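Local coordinates for protein Rv1364c/MT1410 (Mycobacterium tuberculosis, PDB 3KE6), which probably regulates an alternative sigma factor, joining a manganese-binding PP2C-type phosphatase domain to an RsbW-like anti-sigma factor kinase domain, at residues 202-207 / 237-242; 191-194 / 200-203. All coordinates share one frame; numbering follows the deposited sequence.

Helix 198-212 serves both contacts, and the chemistry changes with the partner it meets. In contact 1 it packs against helix 227-241 through a buried apolar pair with a partly exposed carboxylate beside it, and no hydrogen bond joins the segments. In contact 2 its first turns face the loop 191-194, and a serine hydroxyl buried between them carries the bonding, with van der Waals contacts of an isoleucine beside it. Both contacts are largely buried, although they lie well away from the centre of the chain. They touch in several places, among them a salt bridge from Arg193 NH2 to Glu204 OE1 at 3.2 Å and the packing of Ile191 on the Phe205 ring.

Contact 1 (202-207 / 237-242); sequences TAEFAD and ELLLRS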
ATOM      1  N   THR A 202       3.401 -13.039  22.153  1.00 57.01           N
ATOM      2  CA  THR A 202       2.188 -13.029  21.326  1.00 57.07           C
ATOM      3  C   THR A 202       1.081 -12.192  21.974  1.00 56.97           C
ATOM      4  O   THR A 202       0.533 -11.298  21.343  1.00 56.97           O
ATOM      5  CB  THR A 202       1.675 -14.484  21.023  1.00 57.22           C
ATOM      6  OG1 THR A 202       1.765 -14.736  19.614  1.00 58.40           O
ATOM      7  CG2 THR A 202       0.220 -14.693  21.469  1.00 57.89           C
ATOM      8  N   ALA A 203       0.773 -12.476  23.240  1.00 57.17           N
ATOM      9  CA  ALA A 203      -0.306 -11.776  23.956  1.00 56.90           C
ATOM     10  C   ALA A 203      -0.013 -10.288  24.211  1.00 56.90           C
ATOM     11  O   ALA A 203      -0.938  -9.521  24.474  1.00 57.39           O
ATOM     12  CB  ALA A 203      -0.618 -12.479  25.264  1.00 56.41           C
ATOM     13  N   GLU A 204       1.255  -9.884  24.135  1.00 56.48           N
ATOM     14  CA  GLU A 204       1.638  -8.496  24.387  1.00 56.12           C
ATOM     15  C   GLU A 204       1.420  -7.655  23.139  1.00 55.64           C
ATOM     16  O   GLU A 204       0.962  -6.511  23.205  1.00 55.97           O
ATOM     17  CB  GLU A 204       3.103  -8.412  24.823  1.00 56.13           C
ATOM     18  CG  GLU A 204       3.477  -7.053  25.414  1.00 56.96           C
ATOM     19  CD  GLU A 204       4.961  -6.916  25.727  1.00 57.93           C
ATOM     20  OE1 GLU A 204       5.588  -7.931  26.148  1.00 60.14           O
ATOM     21  OE2 GLU A 204       5.485  -5.782  25.557  1.00 60.63           O
ATOM     22  N   PHE A 205       1.780  -8.230  22.000  1.00 54.63           N
ATOM     23  CA  PHE A 205       1.524  -7.638  20.706  1.00 54.11           C
ATOM     24  C   PHE A 205       0.021  -7.365  20.567  1.00 53.53           C
ATOM     25  O   PHE A 205      -0.375  -6.242  20.278  1.00 53.38           O
ATOM     26  CB  PHE A 205       2.083  -8.584  19.622  1.00 53.81           C
ATOM     27  CG  PHE A 205       1.779  -8.185  18.199  1.00 53.84           C
ATOM     28  CD1 PHE A 205       1.566  -6.857  17.833  1.00 53.75           C
ATOM     29  CD2 PHE A 205       1.741  -9.160  17.211  1.00 50.77           C
ATOM     30  CE1 PHE A 205       1.285  -6.519  16.508  1.00 53.52           C
ATOM     31  CE2 PHE A 205       1.473  -8.837  15.886  1.00 52.00           C
ATOM     32  CZ  PHE A 205       1.248  -7.517  15.531  1.00 53.50           C
ATOM     33  N   ALA A 206      -0.811  -8.374  20.809  1.00 53.24           N
ATOM     34  CA  ALA A 206      -2.274  -8.211  20.734  1.00 53.30           C
ATOM     35  C   ALA A 206      -2.803  -7.097  21.647  1.00 53.12           C
ATOM     36  O   ALA A 206      -3.504  -6.207  21.183  1.00 53.12           O
ATOM     37  CB  ALA A 206      -2.979  -9.530  21.055  1.00 53.22           C
ATOM     38  N   ASP A 207      -2.461  -7.152  22.934  1.00 52.93           N
ATOM     39  CA  ASP A 207      -2.946  -6.170  23.920  1.00 52.88           C
ATOM     40  C   ASP A 207      -2.529  -4.748  23.578  1.00 52.37           C
ATOM     41  O   ASP A 207      -3.298  -3.816  23.771  1.00 52.41           O
ATOM     42  CB  ASP A 207      -2.447  -6.501  25.349  1.00 52.62           C
ATOM     43  CG  ASP A 207      -3.061  -7.778  25.914  1.00 53.41           C
ATOM     44  OD1 ASP A 207      -3.586  -8.591  25.122  1.00 53.54           O
ATOM     45  OD2 ASP A 207      -3.003  -7.980  27.156  1.00 56.07           O
ATOM     46  N   GLU A 237       7.468   0.001  17.871  1.00 57.36           N
ATOM     47  CA  GLU A 237       8.500   0.726  18.626  1.00 57.62           C
ATOM     48  C   GLU A 237       8.387   0.559  20.150  1.00 57.35           C
ATOM     49  O   GLU A 237       9.395   0.635  20.850  1.00 57.04           O
ATOM     50  CB  GLU A 237       8.514   2.207  18.216  1.00 57.57           C
ATOM     51  CG  GLU A 237       8.947   2.397  16.741  1.00 58.75           C
ATOM     52  CD  GLU A 237       8.486   3.720  16.133  1.00 59.53           C
ATOM     53  OE1 GLU A 237       8.795   4.789  16.729  1.00 63.49           O
ATOM     54  OE2 GLU A 237       7.825   3.683  15.058  1.00 61.04           O
ATOM     55  N   LEU A 238       7.181   0.325  20.660  1.00 57.11           N
ATOM     56  CA  LEU A 238       7.019  -0.068  22.059  1.00 56.95           C
ATOM     57  C   LEU A 238       7.411  -1.541  22.252  1.00 56.93           C
ATOM     58  O   LEU A 238       8.106  -1.877  23.212  1.00 56.78           O
ATOM     59  CB  LEU A 238       5.594   0.187  22.557  1.00 56.58           C
ATOM     60  CG  LEU A 238       5.264   1.661  22.792  1.00 56.47           C
ATOM     61  CD1 LEU A 238       3.761   1.904  22.892  1.00 55.98           C
ATOM     62  CD2 LEU A 238       5.966   2.163  24.032  1.00 56.79           C
ATOM     63  N   LEU A 239       6.988  -2.416  21.342  1.00 56.99           N
ATOM     64  CA  LEU A 239       7.379  -3.828  21.426  1.00 57.15           C
ATOM     65  C   LEU A 239       8.900  -4.019  21.464  1.00 57.34           C
ATOM     66  O   LEU A 239       9.391  -4.930  22.131  1.00 57.71           O
ATOM     67  CB  LEU A 239       6.810  -4.657  20.270  1.00 57.04           C
ATOM     68  CG  LEU A 239       5.359  -5.151  20.282  1.00 56.62           C
ATOM     69  CD1 LEU A 239       5.262  -6.395  19.403  1.00 56.14           C
ATOM     70  CD2 LEU A 239       4.831  -5.451  21.672  1.00 54.37           C
ATOM     71  N   LEU A 240       9.637  -3.162  20.762  1.00 57.41           N
ATOM     72  CA  LEU A 240      11.093  -3.284  20.677  1.00 57.59           C
ATOM     73  C   LEU A 240      11.854  -2.234  21.491  1.00 57.79           C
ATOM     74  O   LEU A 240      13.079  -2.310  21.591  1.00 57.74           O
ATOM     75  CB  LEU A 240      11.523  -3.203  19.215  1.00 57.62           C
ATOM     76  CG  LEU A 240      10.840  -4.192  18.265  1.00 57.53           C
ATOM     77  CD1 LEU A 240      11.194  -3.859  16.822  1.00 55.49           C
ATOM     78  CD2 LEU A 240      11.210  -5.629  18.606  1.00 56.01           C
ATOM     79  N   ARG A 241      11.128  -1.266  22.058  1.00 58.03           N
ATOM     80  CA  ARG A 241      11.712  -0.153  22.823  1.00 58.20           C
ATOM     81  C   ARG A 241      12.873  -0.585  23.704  1.00 57.97           C
ATOM     82  O   ARG A 241      13.995  -0.099  23.548  1.00 57.82           O
ATOM     83  CB  ARG A 241      10.634   0.518  23.696  1.00 58.20           C
ATOM     84  CG  ARG A 241      11.156   1.482  24.767  1.00 58.80           C
ATOM     85  CD  ARG A 241      10.089   1.802  25.823  1.00 59.79           C
ATOM     86  NE  ARG A 241       9.164   2.865  25.405  1.00 63.87           N
ATOM     87  CZ  ARG A 241       8.268   3.457  26.202  1.00 62.79           C
ATOM     88  NH1 ARG A 241       8.150   3.107  27.482  1.00 66.15           N
ATOM     89  NH2 ARG A 241       7.487   4.411  25.723  1.00 60.85           N
ATOM     90  N   SER A 242      12.579  -1.491  24.632  1.00 57.94           N
ATOM     91  CA  SER A 242      13.559  -1.957  25.607  1.00 58.05           C
ATOM     92  C   SER A 242      14.156  -3.302  25.210  1.00 57.85           C
ATOM     93  O   SER A 242      15.349  -3.552  25.416  1.00 57.74           O
ATOM     94  CB  SER A 242      12.907  -2.083  26.994  1.00 58.41           C
ATOM     95  OG  SER A 242      11.891  -3.077  26.992  1.00 59.42           O
TER
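Phe205 and Leu239 meet where helix 198-212 packs against helix 227-241 in the PP2C-type phosphatase domain. This apolar pair is at the centre of the contact between the two segments, and Leu208 of helix 198-212 adds to it by touching Leu238 and Leu239. Their CA atoms, those of Phe205 and Leu239, are the nearest CA pair across the contact, 7.0 Å apart. The tight side is the buried one. Leu239 CG stands anti to its carbonyl carbon (chi1 -80°), which carries the isobutyl end across to the other helix. There Leu239 CD1 lies oblique to the phenyl ring, 4.0 Å from Phe205 CD1, while Leu239 CD2 sits 4.1 Å from Phe205 CA. Tyr186 meets the same phenyl ring edge-to-face, and Leu190 touches both Phe205 and Leu239, closing the apolar cluster from the loop side.

The looser side is the partly exposed Glu204. Its extended chain runs past Leu239 in the opposite direction and brings OE2 within 4.0 Å of Leu239 CD2, a van der Waals touch. The carboxylate's polar partners lie elsewhere: OE1 forms salt bridges with Arg196 and Arg193. Between the two segments, the closest carbon pair is Phe205 CB and Leu239 CD1, at 3.9 Å.

Contact 2 (191-194 / 200-203); sequences IERP and ASTA
With OG anti to the backbone N (chi1 -171°), the Ser201 hydroxyl projects from the helix toward Ile191 and Arg193. Arg193 answers from the loop: its side chain runs out extended and then bends at chi3, which brings the guanidinium in beside the serine hydroxyl, which it meets obliquely. The hydroxyl donates to the backbone carbonyl of Ile191, with Ser201 OG 2.6 Å from Ile191 O; it approaches at a C=O...donor angle of 120° and is tilted out of the carbonyl plane. It also accepts a weak bond from Arg193, whose NH2 lies 2.9 Å from Ser201 OG but with an N-H...O angle of only 122°. One buried hydroxyl is thus engaged both as donor and as acceptor, and through it the first turns of helix 198-212 are tied to a peptide group and a side chain of the loop before it.

That loop follows strand 182-186 and carries Asp188, which with Asp71 and Asp247 binds one of the two manganese ions, so the contact sits in the connection leading from the metal site of the PP2C-type fold into the helix; the side chain of Ile191 is about 9 Å from a manganese ion. The same Arg193 NH2 also meets Glu204, which would help fix the guanidinium beside the serine.

Van der Waals contacts of Ile191 with oxygens of the helix residues flank this polar centre. Ile191 lies alongside Thr202, the two side chains pointing the same way, and Ile191 CD1 comes within 3.8 Å of Thr202 OG1. The other branch, Ile191 CG2, approaches the helix backbone, 4.1 Å from Ser201 O.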
ATOM      1  N   ILE A 191       7.511 -11.215  17.313  1.00 52.16           N
ATOM      2  CA  ILE A 191       7.065 -11.866  18.539  1.00 52.90           C
ATOM      3  C   ILE A 191       8.106 -12.768  19.208  1.00 53.16           C
ATOM      4  O   ILE A 191       7.924 -13.131  20.354  1.00 53.17           O
ATOM      5  CB  ILE A 191       5.726 -12.617  18.338  1.00 53.07           C
ATOM      6  CG1 ILE A 191       5.814 -13.621  17.183  1.00 53.59           C
ATOM      7  CG2 ILE A 191       4.600 -11.601  18.089  1.00 52.42           C
ATOM      8  CD1 ILE A 191       4.576 -14.500  17.059  1.00 53.32           C
ATOM      9  N   GLU A 192       9.193 -13.106  18.510  1.00 53.72           N
ATOM     10  CA  GLU A 192      10.298 -13.876  19.105  1.00 53.96           C
ATOM     11  C   GLU A 192      11.445 -12.949  19.489  1.00 53.89           C
ATOM     12  O   GLU A 192      12.554 -13.062  18.970  1.00 53.68           O
ATOM     13  CB  GLU A 192      10.799 -14.960  18.151  1.00 53.53           C
ATOM     14  CG  GLU A 192       9.704 -15.871  17.637  1.00 54.75           C
ATOM     15  CD  GLU A 192      10.152 -17.315  17.503  1.00 55.49           C
ATOM     16  OE1 GLU A 192      10.415 -17.746  16.353  1.00 57.94           O
ATOM     17  OE2 GLU A 192      10.242 -18.012  18.553  1.00 61.84           O
ATOM     18  N   ARG A 193      11.154 -12.042  20.413  1.00 54.21           N
ATOM     19  CA  ARG A 193      12.107 -11.031  20.881  1.00 54.54           C
ATOM     20  C   ARG A 193      12.960 -11.618  22.017  1.00 54.51           C
ATOM     21  O   ARG A 193      12.481 -12.478  22.760  1.00 53.82           O
ATOM     22  CB  ARG A 193      11.348  -9.777  21.365  1.00 54.53           C
ATOM     23  CG  ARG A 193      10.353  -9.227  20.322  1.00 55.00           C
ATOM     24  CD  ARG A 193       9.453  -8.115  20.846  1.00 55.11           C
ATOM     25  NE  ARG A 193       8.290  -8.604  21.598  1.00 55.52           N
ATOM     26  CZ  ARG A 193       8.033  -8.345  22.884  1.00 55.84           C
ATOM     27  NH1 ARG A 193       8.844  -7.586  23.616  1.00 55.89           N
ATOM     28  NH2 ARG A 193       6.943  -8.852  23.452  1.00 56.63           N
ATOM     29  N   PRO A 194      14.228 -11.168  22.142  1.00 54.77           N
ATOM     30  CA  PRO A 194      15.110 -11.606  23.227  1.00 54.91           C
ATOM     31  C   PRO A 194      14.447 -11.566  24.612  1.00 55.00           C
ATOM     32  O   PRO A 194      13.717 -10.613  24.925  1.00 54.47           O
ATOM     33  CB  PRO A 194      16.285 -10.613  23.172  1.00 54.91           C
ATOM     34  CG  PRO A 194      16.240  -9.986  21.850  1.00 54.67           C
ATOM     35  CD  PRO A 194      14.906 -10.240  21.217  1.00 55.06           C
ATOM     36  N   ALA A 200       3.657 -15.325  25.847  1.00 56.44           N
ATOM     37  CA  ALA A 200       3.640 -14.010  26.497  1.00 56.49           C
ATOM     38  C   ALA A 200       3.821 -12.872  25.476  1.00 56.57           C
ATOM     39  O   ALA A 200       3.126 -11.844  25.526  1.00 56.49           O
ATOM     40  CB  ALA A 200       4.731 -13.935  27.541  1.00 56.28           C
ATOM     41  N   SER A 201       4.767 -13.068  24.567  1.00 56.46           N
ATOM     42  CA  SER A 201       5.129 -12.071  23.572  1.00 56.59           C
ATOM     43  C   SER A 201       4.028 -11.919  22.514  1.00 56.77           C
ATOM     44  O   SER A 201       3.754 -10.810  22.039  1.00 56.55           O
ATOM     45  CB  SER A 201       6.449 -12.476  22.927  1.00 56.58           C
ATOM     46  OG  SER A 201       6.958 -11.454  22.106  1.00 56.85           O
ATOM     47  N   THR A 202       3.401 -13.039  22.153  1.00 57.01           N
ATOM     48  CA  THR A 202       2.188 -13.029  21.326  1.00 57.07           C
ATOM     49  C   THR A 202       1.081 -12.192  21.974  1.00 56.97           C
ATOM     50  O   THR A 202       0.533 -11.298  21.343  1.00 56.97           O
ATOM     51  CB  THR A 202       1.675 -14.484  21.023  1.00 57.22           C
ATOM     52  OG1 THR A 202       1.765 -14.736  19.614  1.00 58.40           O
ATOM     53  CG2 THR A 202       0.220 -14.693  21.469  1.00 57.89           C
ATOM     54  N   ALA A 203       0.773 -12.476  23.240  1.00 57.17           N
ATOM     55  CA  ALA A 203      -0.306 -11.776  23.956  1.00 56.90           C
ATOM     56  C   ALA A 203      -0.013 -10.288  24.211  1.00 56.90           C
ATOM     57  O   ALA A 203      -0.938  -9.521  24.474  1.00 57.39           O
ATOM     58  CB  ALA A 203      -0.618 -12.479  25.264  1.00 56.41           C
TER